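Local atomic coordinates of 433aa long hypothetical phosphoribosylglycinamide formyl transferase (Pyrococcus horikoshii, PDB entry 2DWC), a protein that is of unproven function but is an ATP-grasp family protein, with a Rossmann-like N-terminal region, that binds ADP. Residues 118-122 and 162-166; 121-126 and 137-141. All coordinates share one frame; numbering follows the deposited sequence.

Contact 1 (118-122 and 162-166); sequences AMHRE and KAIMS. With ADP (adenosine-5'-diphosphate), chain H.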
# COMPACT_ATOMS: atom_id res chain seq x y z
N ALA B 118 -22.37 -15.60 -12.47
CA ALA B 118 -21.27 -15.19 -13.32
C ALA B 118 -20.40 -16.29 -13.86
O ALA B 118 -19.69 -16.10 -14.86
CB ALA B 118 -20.38 -14.15 -12.56
N MET B 119 -20.45 -17.46 -13.26
CA MET B 119 -19.60 -18.52 -13.76
C MET B 119 -20.21 -19.37 -14.86
O MET B 119 -19.57 -20.29 -15.37
CB MET B 119 -19.15 -19.39 -12.59
CG MET B 119 -20.26 -20.06 -11.86
SD MET B 119 -20.64 -21.56 -12.74
CE MET B 119 -19.05 -22.50 -12.49
N HIS B 120 -21.45 -19.05 -15.23
CA HIS B 120 -22.18 -19.81 -16.27
C HIS B 120 -22.60 -18.80 -17.35
O HIS B 120 -23.46 -17.95 -17.10
CB HIS B 120 -23.40 -20.45 -15.62
CG HIS B 120 -24.05 -21.50 -16.46
ND1 HIS B 120 -24.81 -21.19 -17.58
CD2 HIS B 120 -24.09 -22.85 -16.34
CE1 HIS B 120 -25.29 -22.31 -18.10
NE2 HIS B 120 -24.87 -23.33 -17.37
N ARG B 121 -22.03 -18.93 -18.54
CA ARG B 121 -22.32 -17.95 -19.59
C ARG B 121 -23.79 -17.77 -19.93
O ARG B 121 -24.21 -16.67 -20.31
CB ARG B 121 -21.51 -18.24 -20.86
CG ARG B 121 -20.00 -18.22 -20.68
CD ARG B 121 -19.38 -18.19 -22.04
NE ARG B 121 -17.96 -18.47 -22.00
CZ ARG B 121 -17.02 -17.56 -21.77
NH1 ARG B 121 -17.34 -16.30 -21.55
NH2 ARG B 121 -15.74 -17.93 -21.81
N GLU B 122 -24.59 -18.83 -19.80
CA GLU B 122 -26.01 -18.71 -20.11
C GLU B 122 -26.77 -18.01 -18.98
O GLU B 122 -27.59 -17.13 -19.21
CB GLU B 122 -26.63 -20.10 -20.37
CG GLU B 122 -28.12 -19.97 -20.68
CD GLU B 122 -28.75 -21.29 -21.09
OE1 GLU B 122 -29.92 -21.27 -21.52
OE2 GLU B 122 -28.07 -22.33 -20.99
N LYS B 162 -18.40 -19.91 -27.45
CA LYS B 162 -17.80 -20.04 -26.12
C LYS B 162 -18.49 -21.12 -25.32
O LYS B 162 -19.73 -21.23 -25.32
CB LYS B 162 -17.91 -18.71 -25.36
CG LYS B 162 -17.48 -17.47 -26.15
CD LYS B 162 -17.87 -16.16 -25.43
CE LYS B 162 -17.59 -14.92 -26.30
NZ LYS B 162 -17.92 -13.65 -25.57
N ALA B 163 -17.69 -21.92 -24.62
CA ALA B 163 -18.21 -22.98 -23.76
C ALA B 163 -18.98 -22.30 -22.63
O ALA B 163 -18.52 -21.29 -22.07
CB ALA B 163 -17.05 -23.80 -23.21
N ILE B 164 -20.14 -22.85 -22.28
CA ILE B 164 -20.96 -22.25 -21.22
C ILE B 164 -20.29 -22.17 -19.84
O ILE B 164 -20.65 -21.33 -19.02
CB ILE B 164 -22.32 -23.00 -21.11
CG1 ILE B 164 -23.47 -22.02 -21.31
CG2 ILE B 164 -22.44 -23.70 -19.76
CD1 ILE B 164 -23.44 -21.32 -22.66
N MET B 165 -19.32 -23.04 -19.60
CA MET B 165 -18.58 -23.03 -18.33
C MET B 165 -17.10 -23.29 -18.57
O MET B 165 -16.73 -24.22 -19.28
CB MET B 165 -19.15 -24.08 -17.38
CG MET B 165 -20.09 -23.49 -16.35
SD MET B 165 -20.99 -24.74 -15.41
CE MET B 165 -19.69 -25.40 -14.33
N SER B 166 -16.26 -22.44 -17.99
CA SER B 166 -14.81 -22.56 -18.14
C SER B 166 -14.42 -22.66 -19.62
O SER B 166 -14.71 -21.76 -20.41
CB SER B 166 -14.28 -23.80 -17.39
OG SER B 166 -14.38 -23.64 -15.98
PB ADP H . -13.38 -14.70 -21.06
O1B ADP H . -13.54 -14.38 -19.62
O2B ADP H . -12.05 -14.29 -21.88
O3B ADP H . -14.22 -15.87 -21.77
PA ADP H . -14.84 -13.59 -23.18
O1A ADP H . -14.67 -14.93 -23.78
O2A ADP H . -16.40 -13.19 -23.08
O3A ADP H . -14.27 -13.51 -21.68
O5' ADP H . -14.10 -12.45 -24.04
C5' ADP H . -12.70 -12.52 -24.28
C4' ADP H . -12.34 -11.55 -25.41
O4' ADP H . -12.77 -12.02 -26.69
C3' ADP H . -13.11 -10.24 -25.20
O3' ADP H . -12.41 -9.44 -24.23
C2' ADP H . -12.90 -9.66 -26.60
O2' ADP H . -11.53 -9.30 -26.77
C1' ADP H . -13.23 -10.89 -27.45
N9 ADP H . -14.69 -11.04 -27.64
C8 ADP H . -15.50 -11.80 -26.91
N7 ADP H . -16.74 -11.70 -27.39
C5 ADP H . -16.71 -10.87 -28.43
C6 ADP H . -17.68 -10.38 -29.31
N6 ADP H . -18.94 -10.79 -29.22
N1 ADP H . -17.30 -9.52 -30.26
C2 ADP H . -16.04 -9.14 -30.38
N3 ADP H . -15.10 -9.59 -29.57
C4 ADP H . -15.40 -10.45 -28.59
O HOH W 1 -15.21 -20.47 -23.58
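R121 is held at both ends and at NE: its backbone N and its NE are tied to two successive carbonyls of 163-164, while its far end holds the terminal phosphate of ADP. This is the nucleotide site of an ATP-grasp fold, where the start of helix 121-132 meets the end of strand 159-163. R121 N gives a nearly straight hydrogen bond (166°) to I164 O, 2.8 Å away and in the carbonyl plane. With CG anti to the carbonyl carbon (chi1 -60°) and the chain extended as far as NE, the side chain runs beside the strand end, and R121 NE reaches A163 O at 2.9 Å through a more bent bond. Both A163 O and ADP O3B lie at the guanidinium edge, which fixes how the group is rotated. R121 NH2 grips ADP O3B at 2.6 Å, NH1 adds a weak bond to the same oxygen, and a water accepts from R121 NH2 and, weakly, from A163 N.

K162 crosses R121 at about a right angle, its CB and CD over one guanidinium face. Its extended chain then takes K162 NZ to ADP O2A and, 2.9 Å away, to ADP N7; E202 adds a salt bridge to NZ. Both cations thus gather on the diphosphate.

Away from the nucleotide, H120 N-caps the helix: its ND1 accepts from R123 N and, weakly, from E122 N. I164 CG2 sits over one face of the H120 imidazole, 3.7 Å from the centroid, and M165 SD approaches obliquely. Past the ring, the methyl carbons M119 CE and M165 CE meet at a tight 3.5 Å.

Contact 2 (121-126 and 137-141); sequences RERLRE and SRYMY. With ADP (adenosine-5'-diphosphate), chain H.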
# COMPACT_ATOMS: atom_id res chain seq x y z
N ARG B 121 -22.03 -18.93 -18.54
CA ARG B 121 -22.32 -17.95 -19.59
C ARG B 121 -23.79 -17.77 -19.93
O ARG B 121 -24.21 -16.67 -20.31
CB ARG B 121 -21.51 -18.24 -20.86
CG ARG B 121 -20.00 -18.22 -20.68
CD ARG B 121 -19.38 -18.19 -22.04
NE ARG B 121 -17.96 -18.47 -22.00
CZ ARG B 121 -17.02 -17.56 -21.77
NH1 ARG B 121 -17.34 -16.30 -21.55
NH2 ARG B 121 -15.74 -17.93 -21.81
N GLU B 122 -24.59 -18.83 -19.80
CA GLU B 122 -26.01 -18.71 -20.11
C GLU B 122 -26.77 -18.01 -18.98
O GLU B 122 -27.59 -17.13 -19.21
CB GLU B 122 -26.63 -20.10 -20.37
CG GLU B 122 -28.12 -19.97 -20.68
CD GLU B 122 -28.75 -21.29 -21.09
OE1 GLU B 122 -29.92 -21.27 -21.52
OE2 GLU B 122 -28.07 -22.33 -20.99
N ARG B 123 -26.51 -18.41 -17.73
CA ARG B 123 -27.19 -17.74 -16.64
C ARG B 123 -26.84 -16.24 -16.66
O ARG B 123 -27.68 -15.39 -16.43
CB ARG B 123 -26.79 -18.36 -15.29
CG ARG B 123 -27.21 -19.83 -15.13
CD ARG B 123 -27.09 -20.30 -13.66
NE ARG B 123 -25.71 -20.49 -13.22
CZ ARG B 123 -25.13 -21.69 -13.06
NH1 ARG B 123 -25.82 -22.80 -13.31
NH2 ARG B 123 -23.87 -21.78 -12.63
N LEU B 124 -25.58 -15.93 -16.95
CA LEU B 124 -25.14 -14.54 -16.96
C LEU B 124 -25.77 -13.74 -18.10
O LEU B 124 -26.33 -12.67 -17.88
CB LEU B 124 -23.62 -14.48 -17.09
CG LEU B 124 -23.04 -13.07 -17.01
CD1 LEU B 124 -23.55 -12.39 -15.73
CD2 LEU B 124 -21.52 -13.15 -17.06
N ARG B 125 -25.65 -14.28 -19.31
CA ARG B 125 -26.21 -13.57 -20.47
C ARG B 125 -27.70 -13.36 -20.29
O ARG B 125 -28.21 -12.26 -20.53
CB ARG B 125 -25.91 -14.35 -21.76
CG ARG B 125 -26.40 -13.65 -23.06
CD ARG B 125 -26.01 -12.16 -23.17
NE ARG B 125 -24.55 -11.92 -23.17
CZ ARG B 125 -23.82 -11.70 -24.26
NH1 ARG B 125 -24.40 -11.70 -25.46
NH2 ARG B 125 -22.53 -11.43 -24.15
N GLU B 126 -28.43 -14.37 -19.83
CA GLU B 126 -29.87 -14.18 -19.64
C GLU B 126 -30.16 -13.15 -18.56
O GLU B 126 -31.15 -12.42 -18.63
CB GLU B 126 -30.53 -15.53 -19.32
CG GLU B 126 -30.48 -16.52 -20.50
CD GLU B 126 -30.94 -15.88 -21.82
OE1 GLU B 126 -30.12 -15.75 -22.76
OE2 GLU B 126 -32.12 -15.48 -21.90
N SER B 137 -24.17 -8.30 -27.37
CA SER B 137 -23.98 -8.86 -28.71
C SER B 137 -25.16 -9.79 -28.98
O SER B 137 -25.76 -10.34 -28.05
CB SER B 137 -22.70 -9.69 -28.75
OG SER B 137 -22.74 -10.79 -27.85
N ARG B 138 -25.52 -9.97 -30.25
CA ARG B 138 -26.60 -10.90 -30.58
C ARG B 138 -26.05 -12.28 -30.32
O ARG B 138 -24.87 -12.54 -30.57
CB ARG B 138 -27.00 -10.80 -32.06
CG ARG B 138 -27.55 -9.45 -32.45
CD ARG B 138 -27.69 -9.35 -33.96
NE ARG B 138 -27.80 -7.97 -34.41
CZ ARG B 138 -28.81 -7.17 -34.09
NH1 ARG B 138 -29.80 -7.63 -33.32
NH2 ARG B 138 -28.84 -5.91 -34.52
N TYR B 139 -26.90 -13.19 -29.88
CA TYR B 139 -26.40 -14.52 -29.57
C TYR B 139 -27.47 -15.61 -29.66
O TYR B 139 -28.67 -15.31 -29.75
CB TYR B 139 -25.84 -14.53 -28.15
CG TYR B 139 -26.94 -14.31 -27.13
CD1 TYR B 139 -27.42 -13.02 -26.85
CD2 TYR B 139 -27.58 -15.39 -26.50
CE1 TYR B 139 -28.49 -12.83 -26.00
CE2 TYR B 139 -28.67 -15.20 -25.64
CZ TYR B 139 -29.12 -13.92 -25.39
OH TYR B 139 -30.19 -13.72 -24.56
N MET B 140 -27.01 -16.85 -29.57
CA MET B 140 -27.84 -18.06 -29.58
C MET B 140 -27.05 -19.14 -28.86
O MET B 140 -25.83 -19.09 -28.82
CB MET B 140 -28.08 -18.54 -31.01
CG MET B 140 -28.97 -17.66 -31.82
SD MET B 140 -29.18 -18.39 -33.47
CE MET B 140 -29.69 -20.02 -33.04
N TYR B 141 -27.74 -20.14 -28.33
CA TYR B 141 -27.04 -21.24 -27.68
C TYR B 141 -27.16 -22.49 -28.54
O TYR B 141 -28.09 -22.61 -29.34
CB TYR B 141 -27.65 -21.54 -26.31
CG TYR B 141 -27.68 -20.36 -25.36
CD1 TYR B 141 -28.89 -19.70 -25.10
CD2 TYR B 141 -26.53 -19.89 -24.77
CE1 TYR B 141 -28.93 -18.59 -24.27
CE2 TYR B 141 -26.55 -18.77 -23.92
CZ TYR B 141 -27.75 -18.13 -23.68
OH TYR B 141 -27.81 -17.03 -22.86
PB ADP H . -13.38 -14.70 -21.06
O1B ADP H . -13.54 -14.38 -19.62
O2B ADP H . -12.05 -14.29 -21.88
O3B ADP H . -14.22 -15.87 -21.77
PA ADP H . -14.84 -13.59 -23.18
O1A ADP H . -14.67 -14.93 -23.78
O2A ADP H . -16.40 -13.19 -23.08
O3A ADP H . -14.27 -13.51 -21.68
O5' ADP H . -14.10 -12.45 -24.04
C5' ADP H . -12.70 -12.52 -24.28
C4' ADP H . -12.34 -11.55 -25.41
O4' ADP H . -12.77 -12.02 -26.69
C3' ADP H . -13.11 -10.24 -25.20
O3' ADP H . -12.41 -9.44 -24.23
C2' ADP H . -12.90 -9.66 -26.60
O2' ADP H . -11.53 -9.30 -26.77
C1' ADP H . -13.23 -10.89 -27.45
N9 ADP H . -14.69 -11.04 -27.64
C8 ADP H . -15.50 -11.80 -26.91
N7 ADP H . -16.74 -11.70 -27.39
C5 ADP H . -16.71 -10.87 -28.43
C6 ADP H . -17.68 -10.38 -29.31
N6 ADP H . -18.94 -10.79 -29.22
N1 ADP H . -17.30 -9.52 -30.26
C2 ADP H . -16.04 -9.14 -30.38
N3 ADP H . -15.10 -9.59 -29.57
C4 ADP H . -15.40 -10.45 -28.59
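Beside the adenine end of the ADP pocket, in the ATP-grasp fold, the first turns of helix 121-132 pack on strand 139-142, an outermost strand of a four-stranded antiparallel sheet. Helix and strand segments run roughly antiparallel, at 142°, with axes 10.7 Å apart, and two tyrosines fill the gap. Both phenols donate to one oxygen: E126 OE1 receives Y141 OH on its anti lone pair, at 2.6 Å, whereas Y139 OH at 2.7 Å comes from the syn side, 25° out of the carboxylate plane. These two short bonds hold OE1 and would probably favour the charged carboxylate.

One face of each ring is covered by an aliphatic carbon of the helix. R125 CG stands over the centre of the Y139 ring, 3.6 Å from the centroid, and E122 CG lies over Y141, displaced toward the rim. R125 leaves the helix with CG anti to the backbone N, then bends at chi2 and chi3; the fold in the chain carries its guanidinium along Y139, perpendicular to the ring, toward S137.

S137 joins this packing to the nucleotide. S137 CB is 3.9 Å from ADP N6, and its OG is also hydrogen-bonded to E202, which itself binds ADP. From the helix side, R125 NH1 meets S137 OG at 3.0 Å, in the guanidinium plane and nearly straight at 168°.

Contacts 1 and 2 share R121 and E122 at the start of helix 121-132, contact 2 continuing to E126, and they place the helix against two strands of one antiparallel sheet. Strand 199-203 lies between those strands, and I200 touches side chains from both contacts. Each contact is partly buried, but contact 1 has exposed residues at M165 and S166, whereas none of the touching residues in contact 2 is exposed. Their chemistry differs: contact 1 relies on backbone carbonyls and cations directed at phosphate, contact 2 on phenols, a carboxylate and aliphatic carbons over rings. Their centres are about 9 Å apart, and they meet where I164 CD1 packs 4.0 Å from Y141 CD2.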